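Local atomic coordinates of sigma-C capsid protein (Avian reovirus, PDB entry 2VRS), a protein that attaches the avian reovirus particle to host cells as a homotrimeric fibre and induces cell apoptosis. Residues Tyr76-Ala89 with Asp100-Tyr114. Numbering follows the deposited sequence.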
ATOM      1  N   TYR C  76       1.662  -4.015  -5.831  1.00 15.39           N
ATOM      2  CA  TYR C  76       0.736  -4.480  -6.843  1.00 15.03           C
ATOM      3  C   TYR C  76       1.399  -5.327  -7.900  1.00 18.53           C
ATOM      4  O   TYR C  76       2.566  -5.111  -8.210  1.00 16.51           O
ATOM      5  CB  TYR C  76       0.082  -3.298  -7.519  1.00 16.90           C
ATOM      6  CG  TYR C  76       1.008  -2.393  -8.330  1.00 14.81           C
ATOM      7  CD1 TYR C  76       1.564  -1.239  -7.739  1.00 17.34           C
ATOM      8  CD2 TYR C  76       1.225  -2.629  -9.683  1.00 17.11           C
ATOM      9  CE1 TYR C  76       2.383  -0.377  -8.495  1.00 15.34           C
ATOM     10  CE2 TYR C  76       2.049  -1.801 -10.478  1.00 11.64           C
ATOM     11  CZ  TYR C  76       2.625  -0.663  -9.846  1.00 15.31           C
ATOM     12  OH  TYR C  76       3.381   0.233 -10.559  1.00 15.12           O
ATOM     13  N   SER C  77       0.644  -6.276  -8.449  1.00 19.10           N
ATOM     14  CA  SER C  77       1.139  -7.088  -9.568  1.00 18.89           C
ATOM     15  C   SER C  77       0.544  -6.659 -10.894  1.00 20.16           C
ATOM     16  O   SER C  77       1.081  -7.044 -11.952  1.00 19.41           O
ATOM     17  CB  SER C  77       0.804  -8.573  -9.352  1.00 22.21           C
ATOM     18  OG  SER C  77      -0.574  -8.696  -9.055  1.00 18.54           O
ATOM     19  N   ALA C  78      -0.581  -5.931 -10.858  1.00 17.62           N
ATOM     20  CA  ALA C  78      -1.275  -5.529 -12.093  1.00 19.04           C
ATOM     21  C   ALA C  78      -0.369  -4.764 -13.037  1.00 16.63           C
ATOM     22  O   ALA C  78       0.438  -3.906 -12.592  1.00 17.08           O
ATOM     23  CB  ALA C  78      -2.519  -4.684 -11.786  1.00 18.37           C
ATOM     24  N   GLU C  79      -0.520  -5.010 -14.347  1.00 16.86           N
ATOM     25  CA  GLU C  79       0.250  -4.189 -15.290  1.00 17.57           C
ATOM     26  C   GLU C  79      -0.177  -2.714 -15.260  1.00 16.66           C
ATOM     27  O   GLU C  79      -1.359  -2.390 -15.322  1.00 17.33           O
ATOM     28  CB  GLU C  79       0.090  -4.711 -16.722  1.00 18.09           C
ATOM     29  CG  GLU C  79       0.662  -6.111 -16.832  1.00 21.32           C
ATOM     30  CD  GLU C  79       0.923  -6.522 -18.275  1.00 43.69           C
ATOM     31  OE1 GLU C  79       0.120  -6.137 -19.132  1.00 40.00           O
ATOM     32  OE2 GLU C  79       1.930  -7.213 -18.542  1.00 46.76           O
ATOM     33  N   ALA C  80       0.821  -1.829 -15.225  1.00 15.96           N
ATOM     34  CA  ALA C  80       0.606  -0.412 -15.487  1.00 14.03           C
ATOM     35  C   ALA C  80       0.144  -0.189 -16.927  1.00 16.24           C
ATOM     36  O   ALA C  80       0.372  -1.032 -17.829  1.00 17.26           O
ATOM     37  CB  ALA C  80       1.918   0.375 -15.167  1.00 13.87           C
ATOM     38  N   GLN C  81      -0.478   0.958 -17.148  1.00 16.20           N
ATOM     39  CA  GLN C  81      -0.905   1.368 -18.473  1.00 18.47           C
ATOM     40  C   GLN C  81      -0.669   2.845 -18.653  1.00 20.49           C
ATOM     41  O   GLN C  81      -0.807   3.625 -17.714  1.00 18.91           O
ATOM     42  CB  GLN C  81      -2.436   1.221 -18.621  1.00 22.39           C
ATOM     43  CG  GLN C  81      -3.030  -0.107 -18.397  1.00 39.16           C
ATOM     44  CD  GLN C  81      -4.548   0.011 -18.365  1.00 36.11           C
ATOM     45  OE1 GLN C  81      -5.170  -0.209 -17.324  1.00 32.39           O
ATOM     46  NE2 GLN C  81      -5.136   0.401 -19.491  1.00 35.80           N
ATOM     47  N   LEU C  82      -0.394   3.224 -19.896  1.00 17.11           N
ATOM     48  CA  LEU C  82      -0.384   4.617 -20.258  1.00 15.06           C
ATOM     49  C   LEU C  82      -1.536   4.793 -21.255  1.00 19.75           C
ATOM     50  O   LEU C  82      -1.415   4.449 -22.445  1.00 23.16           O
ATOM     51  CB  LEU C  82       0.971   5.043 -20.893  1.00 18.16           C
ATOM     52  CG  LEU C  82       1.094   6.576 -21.150  1.00 23.24           C
ATOM     53  CD1 LEU C  82       1.119   7.417 -19.812  1.00 19.12           C
ATOM     54  CD2 LEU C  82       2.333   6.909 -21.950  1.00 27.71           C
ATOM     55  N   MET C  83      -2.643   5.335 -20.765  1.00 19.89           N
ATOM     56  CA  MET C  83      -3.820   5.624 -21.591  1.00 22.60           C
ATOM     57  C   MET C  83      -3.697   6.965 -22.288  1.00 23.05           C
ATOM     58  O   MET C  83      -3.234   7.940 -21.708  1.00 21.46           O
ATOM     59  CB  MET C  83      -5.065   5.649 -20.730  1.00 18.98           C
ATOM     60  CG  MET C  83      -5.355   4.381 -20.022  1.00 24.37           C
ATOM     61  SD  MET C  83      -6.830   4.705 -19.029  1.00 30.78           S
ATOM     62  CE  MET C  83      -7.062   3.129 -18.299  1.00 25.81           C
ATOM     63  N   GLN C  84      -4.136   7.027 -23.542  1.00 19.82           N
ATOM     64  CA  GLN C  84      -4.072   8.277 -24.315  1.00 16.06           C
ATOM     65  C   GLN C  84      -5.477   8.486 -24.902  1.00 21.54           C
ATOM     66  O   GLN C  84      -6.029   7.600 -25.579  1.00 20.63           O
ATOM     67  CB  GLN C  84      -3.047   8.167 -25.443  1.00 21.19           C
ATOM     68  CG  GLN C  84      -1.647   7.874 -24.929  1.00 31.22           C
ATOM     69  CD  GLN C  84      -0.692   7.632 -26.063  1.00 48.51           C
ATOM     70  OE1 GLN C  84      -0.059   6.583 -26.145  1.00 51.84           O
ATOM     71  NE2 GLN C  84      -0.604   8.595 -26.967  1.00 42.60           N
ATOM     72  N   PHE C  85      -6.088   9.610 -24.551  1.00 19.30           N
ATOM     73  CA  PHE C  85      -7.401   9.971 -25.089  1.00 19.36           C
ATOM     74  C   PHE C  85      -7.600  11.484 -25.161  1.00 21.51           C
ATOM     75  O   PHE C  85      -6.767  12.265 -24.685  1.00 19.66           O
ATOM     76  CB  PHE C  85      -8.497   9.281 -24.271  1.00 18.81           C
ATOM     77  CG  PHE C  85      -8.392   9.519 -22.773  1.00 16.87           C
ATOM     78  CD1 PHE C  85      -8.990  10.640 -22.197  1.00 18.62           C
ATOM     79  CD2 PHE C  85      -7.725   8.607 -21.948  1.00 16.27           C
ATOM     80  CE1 PHE C  85      -8.906  10.850 -20.801  1.00 19.82           C
ATOM     81  CE2 PHE C  85      -7.639   8.806 -20.545  1.00 19.28           C
ATOM     82  CZ  PHE C  85      -8.222   9.930 -19.985  1.00 19.07           C
ATOM     83  N   ARG C  86      -8.718  11.901 -25.744  1.00 18.98           N
ATOM     84  CA  ARG C  86      -9.086  13.305 -25.792  1.00 19.28           C
ATOM     85  C   ARG C  86     -10.242  13.603 -24.839  1.00 16.76           C
ATOM     86  O   ARG C  86     -11.177  12.800 -24.699  1.00 21.26           O
ATOM     87  CB  ARG C  86      -9.426  13.694 -27.245  1.00 23.46           C
ATOM     88  CG  ARG C  86      -8.230  13.485 -28.197  1.00 32.42           C
ATOM     89  CD  ARG C  86      -7.250  14.635 -28.082  1.00 41.62           C
ATOM     90  NE  ARG C  86      -7.462  15.661 -29.108  1.00 60.21           N
ATOM     91  CZ  ARG C  86      -8.346  16.660 -29.036  1.00 70.34           C
ATOM     92  NH1 ARG C  86      -9.146  16.791 -27.979  1.00 71.63           N
ATOM     93  NH2 ARG C  86      -8.435  17.535 -30.035  1.00 69.54           N
ATOM     94  N   TRP C  87     -10.181  14.758 -24.195  1.00 17.34           N
ATOM     95  CA  TRP C  87     -11.203  15.088 -23.179  1.00 17.70           C
ATOM     96  C   TRP C  87     -11.657  16.509 -23.404  1.00 21.50           C
ATOM     97  O   TRP C  87     -10.825  17.436 -23.420  1.00 19.99           O
ATOM     98  CB  TRP C  87     -10.581  14.983 -21.774  1.00 18.87           C
ATOM     99  CG  TRP C  87     -11.536  14.709 -20.683  1.00 21.26           C
ATOM    100  CD1 TRP C  87     -12.874  14.997 -20.659  1.00 22.73           C
ATOM    101  CD2 TRP C  87     -11.225  14.099 -19.420  1.00 18.00           C
ATOM    102  NE1 TRP C  87     -13.428  14.596 -19.447  1.00 18.85           N
ATOM    103  CE2 TRP C  87     -12.434  14.022 -18.684  1.00 21.34           C
ATOM    104  CE3 TRP C  87     -10.035  13.578 -18.848  1.00 19.14           C
ATOM    105  CZ2 TRP C  87     -12.498  13.450 -17.399  1.00 15.70           C
ATOM    106  CZ3 TRP C  87     -10.099  13.009 -17.552  1.00 18.71           C
ATOM    107  CH2 TRP C  87     -11.320  12.936 -16.854  1.00 21.03           C
ATOM    108  N   MET C  88     -12.961  16.705 -23.614  1.00 21.14           N
ATOM    109  CA  MET C  88     -13.450  18.074 -23.757  1.00 21.12           C
ATOM    110  C   MET C  88     -13.752  18.575 -22.362  1.00 19.99           C
ATOM    111  O   MET C  88     -14.631  18.048 -21.672  1.00 26.31           O
ATOM    112  CB  MET C  88     -14.693  18.153 -24.661  1.00 24.09           C
ATOM    113  CG  MET C  88     -15.049  19.601 -25.017  1.00 30.09           C
ATOM    114  SD  MET C  88     -16.766  19.720 -25.579  1.00 38.09           S
ATOM    115  CE  MET C  88     -17.702  19.140 -24.144  1.00 32.35           C
ATOM    116  N   ALA C  89     -12.983  19.553 -21.912  1.00 16.12           N
ATOM    117  CA  ALA C  89     -13.213  20.109 -20.609  1.00 18.51           C
ATOM    118  C   ALA C  89     -14.176  21.292 -20.747  1.00 18.54           C
ATOM    119  O   ALA C  89     -14.092  22.069 -21.701  1.00 19.67           O
ATOM    120  CB  ALA C  89     -11.905  20.616 -20.037  1.00 21.74           C
ATOM    121  N   ASP C 100     -10.502  21.359 -25.854  1.00 21.25           N
ATOM    122  CA  ASP C 100     -10.129  19.984 -26.117  1.00 23.31           C
ATOM    123  C   ASP C 100      -8.751  19.682 -25.574  1.00 18.00           C
ATOM    124  O   ASP C 100      -7.739  20.263 -26.013  1.00 21.20           O
ATOM    125  CB  ASP C 100     -10.150  19.729 -27.624  1.00 25.18           C
ATOM    126  CG  ASP C 100     -11.563  19.522 -28.159  1.00 40.71           C
ATOM    127  OD1 ASP C 100     -12.513  19.248 -27.367  1.00 47.49           O
ATOM    128  OD2 ASP C 100     -11.723  19.635 -29.390  1.00 53.99           O
ATOM    129  N   MET C 101      -8.717  18.771 -24.611  1.00 17.87           N
ATOM    130  CA  MET C 101      -7.459  18.355 -23.987  1.00 18.47           C
ATOM    131  C   MET C 101      -6.971  17.025 -24.516  1.00 17.16           C
ATOM    132  O   MET C 101      -7.713  16.042 -24.593  1.00 20.59           O
ATOM    133  CB  MET C 101      -7.638  18.207 -22.454  1.00 14.81           C
ATOM    134  CG  MET C 101      -8.174  19.457 -21.753  1.00 17.82           C
ATOM    135  SD  MET C 101      -7.212  20.978 -22.020  1.00 19.48           S
ATOM    136  CE  MET C 101      -5.747  20.560 -21.028  1.00 17.33           C
ATOM    137  N   THR C 102      -5.684  16.973 -24.859  1.00 18.61           N
ATOM    138  CA  THR C 102      -5.032  15.701 -25.095  1.00 15.87           C
ATOM    139  C   THR C 102      -4.500  15.170 -23.760  1.00 16.79           C
ATOM    140  O   THR C 102      -3.725  15.841 -23.061  1.00 17.91           O
ATOM    141  CB  THR C 102      -3.881  15.906 -26.096  1.00 22.02           C
ATOM    142  OG1 THR C 102      -4.475  16.346 -27.334  1.00 22.81           O
ATOM    143  CG2 THR C 102      -3.069  14.640 -26.311  1.00 26.06           C
ATOM    144  N   VAL C 103      -4.958  13.981 -23.399  1.00 16.27           N
ATOM    145  CA  VAL C 103      -4.694  13.464 -22.030  1.00 16.24           C
ATOM    146  C   VAL C 103      -3.864  12.198 -22.105  1.00 21.85           C
ATOM    147  O   VAL C 103      -4.173  11.288 -22.868  1.00 20.80           O
ATOM    148  CB  VAL C 103      -5.999  13.122 -21.250  1.00 19.20           C
ATOM    149  CG1 VAL C 103      -5.643  12.531 -19.865  1.00 20.13           C
ATOM    150  CG2 VAL C 103      -6.924  14.361 -21.116  1.00 18.30           C
ATOM    151  N   ASN C 104      -2.801  12.139 -21.297  1.00 18.68           N
ATOM    152  CA  ASN C 104      -2.140  10.888 -20.996  1.00 15.03           C
ATOM    153  C   ASN C 104      -2.375  10.569 -19.520  1.00 17.15           C
ATOM    154  O   ASN C 104      -2.072  11.394 -18.685  1.00 19.35           O
ATOM    155  CB  ASN C 104      -0.639  11.015 -21.192  1.00 20.50           C
ATOM    156  CG  ASN C 104      -0.239  10.946 -22.649  1.00 29.16           C
ATOM    157  OD1 ASN C 104      -0.012   9.869 -23.188  1.00 44.73           O
ATOM    158  ND2 ASN C 104      -0.123  12.078 -23.271  1.00 33.17           N
ATOM    159  N   ALA C 105      -2.932   9.396 -19.259  1.00 16.03           N
ATOM    160  CA  ALA C 105      -3.227   8.928 -17.920  1.00 16.72           C
ATOM    161  C   ALA C 105      -2.314   7.742 -17.628  1.00 16.20           C
ATOM    162  O   ALA C 105      -2.394   6.683 -18.272  1.00 16.83           O
ATOM    163  CB  ALA C 105      -4.773   8.552 -17.809  1.00 16.88           C
ATOM    164  N   HIS C 106      -1.389   7.947 -16.698  1.00 13.39           N
ATOM    165  CA  HIS C 106      -0.455   6.893 -16.341  1.00 12.39           C
ATOM    166  C   HIS C 106      -0.990   6.168 -15.133  1.00 17.57           C
ATOM    167  O   HIS C 106      -1.040   6.731 -14.020  1.00 13.19           O
ATOM    168  CB  HIS C 106       0.949   7.489 -16.062  1.00 14.94           C
ATOM    169  CG  HIS C 106       1.977   6.456 -15.708  1.00 13.99           C
ATOM    170  ND1 HIS C 106       2.767   6.548 -14.583  1.00 13.48           N
ATOM    171  CD2 HIS C 106       2.337   5.305 -16.329  1.00 15.08           C
ATOM    172  CE1 HIS C 106       3.565   5.495 -14.519  1.00 17.25           C
ATOM    173  NE2 HIS C 106       3.337   4.735 -15.574  1.00 15.22           N
ATOM    174  N   CYS C 107      -1.387   4.918 -15.338  1.00 14.67           N
ATOM    175  CA  CYS C 107      -2.083   4.162 -14.279  1.00 14.27           C
ATOM    176  C   CYS C 107      -1.080   3.173 -13.743  1.00 16.06           C
ATOM    177  O   CYS C 107      -0.589   2.319 -14.469  1.00 16.26           O
ATOM    178  CB  CYS C 107      -3.305   3.442 -14.848  1.00 15.80           C
ATOM    179  SG  CYS C 107      -4.359   4.522 -15.798  1.00 19.30           S
ATOM    180  N   HIS C 108      -0.739   3.289 -12.475  1.00 13.60           N
ATOM    181  CA  HIS C 108       0.264   2.381 -11.909  1.00 13.29           C
ATOM    182  C   HIS C 108      -0.231   2.019 -10.503  1.00 17.38           C
ATOM    183  O   HIS C 108      -0.343   2.893  -9.637  1.00 14.36           O
ATOM    184  CB  HIS C 108       1.681   3.017 -11.918  1.00 13.50           C
ATOM    185  CG  HIS C 108       1.760   4.380 -11.272  1.00 14.27           C
ATOM    186  ND1 HIS C 108       2.467   4.606 -10.112  1.00 14.45           N
ATOM    187  CD2 HIS C 108       1.218   5.580 -11.623  1.00 15.52           C
ATOM    188  CE1 HIS C 108       2.335   5.876  -9.752  1.00 16.47           C
ATOM    189  NE2 HIS C 108       1.595   6.489 -10.662  1.00 15.87           N
ATOM    190  N   GLY C 109      -0.578   0.738 -10.307  1.00 16.99           N
ATOM    191  CA  GLY C 109      -1.220   0.348  -9.079  1.00 17.41           C
ATOM    192  C   GLY C 109      -2.543   1.086  -9.078  1.00 14.67           C
ATOM    193  O   GLY C 109      -3.157   1.301 -10.152  1.00 18.67           O
ATOM    194  N   ARG C 110      -2.934   1.554  -7.904  1.00 14.81           N
ATOM    195  CA  ARG C 110      -4.200   2.291  -7.835  1.00 15.96           C
ATOM    196  C   ARG C 110      -3.970   3.800  -7.910  1.00 20.00           C
ATOM    197  O   ARG C 110      -4.830   4.575  -7.521  1.00 21.54           O
ATOM    198  CB  ARG C 110      -4.958   1.928  -6.561  1.00 17.92           C
ATOM    199  CG  ARG C 110      -5.360   0.459  -6.599  1.00 15.37           C
ATOM    200  CD  ARG C 110      -6.464   0.089  -5.576  1.00 18.27           C
ATOM    201  NE  ARG C 110      -7.717   0.555  -6.117  1.00 19.55           N
ATOM    202  CZ  ARG C 110      -8.522  -0.137  -6.926  1.00 19.34           C
ATOM    203  NH1 ARG C 110      -8.289  -1.415  -7.239  1.00 20.55           N
ATOM    204  NH2 ARG C 110      -9.610   0.445  -7.379  1.00 20.75           N
ATOM    205  N   ARG C 111      -2.811   4.220  -8.402  1.00 15.38           N
ATOM    206  CA  ARG C 111      -2.587   5.639  -8.681  1.00 14.71           C
ATOM    207  C   ARG C 111      -2.770   5.909 -10.181  1.00 12.26           C
ATOM    208  O   ARG C 111      -2.252   5.147 -11.040  1.00 15.14           O
ATOM    209  CB  ARG C 111      -1.156   6.032  -8.275  1.00 14.84           C
ATOM    210  CG  ARG C 111      -0.872   7.561  -8.440  1.00 14.36           C
ATOM    211  CD  ARG C 111      -1.579   8.437  -7.348  1.00 13.41           C
ATOM    212  NE  ARG C 111      -1.207   9.863  -7.620  1.00 14.54           N
ATOM    213  CZ  ARG C 111      -1.680  10.888  -6.941  1.00 21.32           C
ATOM    214  NH1 ARG C 111      -2.540  10.641  -5.985  1.00 11.84           N
ATOM    215  NH2 ARG C 111      -1.309  12.138  -7.205  1.00 17.39           N
ATOM    216  N   THR C 112      -3.471   6.985 -10.504  1.00 12.45           N
ATOM    217  CA  THR C 112      -3.612   7.440 -11.890  1.00 14.22           C
ATOM    218  C   THR C 112      -3.193   8.859 -12.001  1.00 16.52           C
ATOM    219  O   THR C 112      -3.765   9.730 -11.339  1.00 14.44           O
ATOM    220  CB  THR C 112      -5.056   7.245 -12.416  1.00 13.00           C
ATOM    221  OG1 THR C 112      -5.298   5.842 -12.468  1.00 13.94           O
ATOM    222  CG2 THR C 112      -5.225   7.879 -13.760  1.00 14.05           C
ATOM    223  N   ASP C 113      -2.144   9.081 -12.794  1.00 12.77           N
ATOM    224  CA  ASP C 113      -1.584  10.441 -12.946  1.00 14.16           C
ATOM    225  C   ASP C 113      -1.931  10.987 -14.283  1.00 14.00           C
ATOM    226  O   ASP C 113      -1.681  10.319 -15.287  1.00 15.17           O
ATOM    227  CB  ASP C 113      -0.063  10.435 -12.699  1.00 13.88           C
ATOM    228  CG  ASP C 113       0.272  10.054 -11.237  1.00 17.05           C
ATOM    229  OD1 ASP C 113      -0.334  10.683 -10.342  1.00 15.55           O
ATOM    230  OD2 ASP C 113       1.103   9.156 -11.002  1.00 16.35           O
ATOM    231  N   TYR C 114      -2.561  12.172 -14.292  1.00 15.25           N
ATOM    232  CA  TYR C 114      -2.983  12.813 -15.535  1.00 12.43           C
ATOM    233  C   TYR C 114      -1.975  13.851 -16.004  1.00 14.03           C
ATOM    234  O   TYR C 114      -1.536  14.713 -15.244  1.00 16.58           O
ATOM    235  CB  TYR C 114      -4.303  13.561 -15.306  1.00 15.70           C
ATOM    236  CG  TYR C 114      -5.525  12.711 -15.168  1.00 12.40           C
ATOM    237  CD1 TYR C 114      -5.832  11.717 -16.093  1.00 15.36           C
ATOM    238  CD2 TYR C 114      -6.442  12.976 -14.139  1.00 19.66           C
ATOM    239  CE1 TYR C 114      -7.039  10.954 -15.985  1.00 19.42           C
ATOM    240  CE2 TYR C 114      -7.614  12.262 -14.040  1.00 18.41           C
ATOM    241  CZ  TYR C 114      -7.916  11.249 -14.941  1.00 20.98           C
ATOM    242  OH  TYR C 114      -9.109  10.568 -14.794  1.00 18.65           O
TER
HETATM  243  O   HOH W   1      -0.666  -1.299 -12.231  1.00 18.73           O
HETATM  244  O   HOH W   2      -1.053  11.301 -26.434  1.00 36.26           O
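Phe85 and Val103 meet on the buried face of two antiparallel strands: Val103 CB stands over the face of the phenyl ring, 4.1 Å from the Phe85 ring centroid. The Phe85 CG sits between backbone N and carbonyl carbon (chi1 53°), which turns the ring toward the neighbouring strand, where Phe85 CE2 also comes 4.0 Å from Ala105 CB. Val103 divides its branches: CG1 comes to 3.7 Å from Phe85 CZ, while CG2 lies near the plane of the Trp87 indole, at its edge, 3.9 Å from Trp87 CE3. Beyond it the indole directs its edge at the face of Tyr114 in an offset edge-to-face pair, planes 74° apart; Trp87 NE1 is bound by the carbonyl of Asp134. Met83 continues the layer, its extended chain bringing CE to 3.9 Å from Cys107 SG.

Eight backbone hydrogen bonds, two at each of the pairs Gln81-Cys107, Met83-Ala105, Phe85-Val103 and Trp87-Met101, define a beta hairpin of the C-terminal beta-barrel domain, the globular end of the fibre. A type II' turn, His108 to Arg111, leads into the next strand. This end is tight and faces a second subunit: Gly109 CA lies 3.6 Å from the Tyr76 ring centroid, over the face; Tyr76 OH and His108 ND1 both bond Asp210 of that subunit, while His108 NE2 donates to Asp113 OD2 at 2.7 Å.

By contrast, the far end of the other face is looser, although Tyr177 of the second subunit packs on Asn104. Gln84 and Asn104 run side by side with amide planes 29° apart, and a water accepts from Gln84 NE2 and, weakly, from Asn104 ND2. Arg86, bent at chi2 and chi3, sets its guanidinium edge against Asp100 CB; the salt bridge, Arg86 NH2 to Asp100 OD2, is long at 4.0 Å, with the two planes steeply inclined.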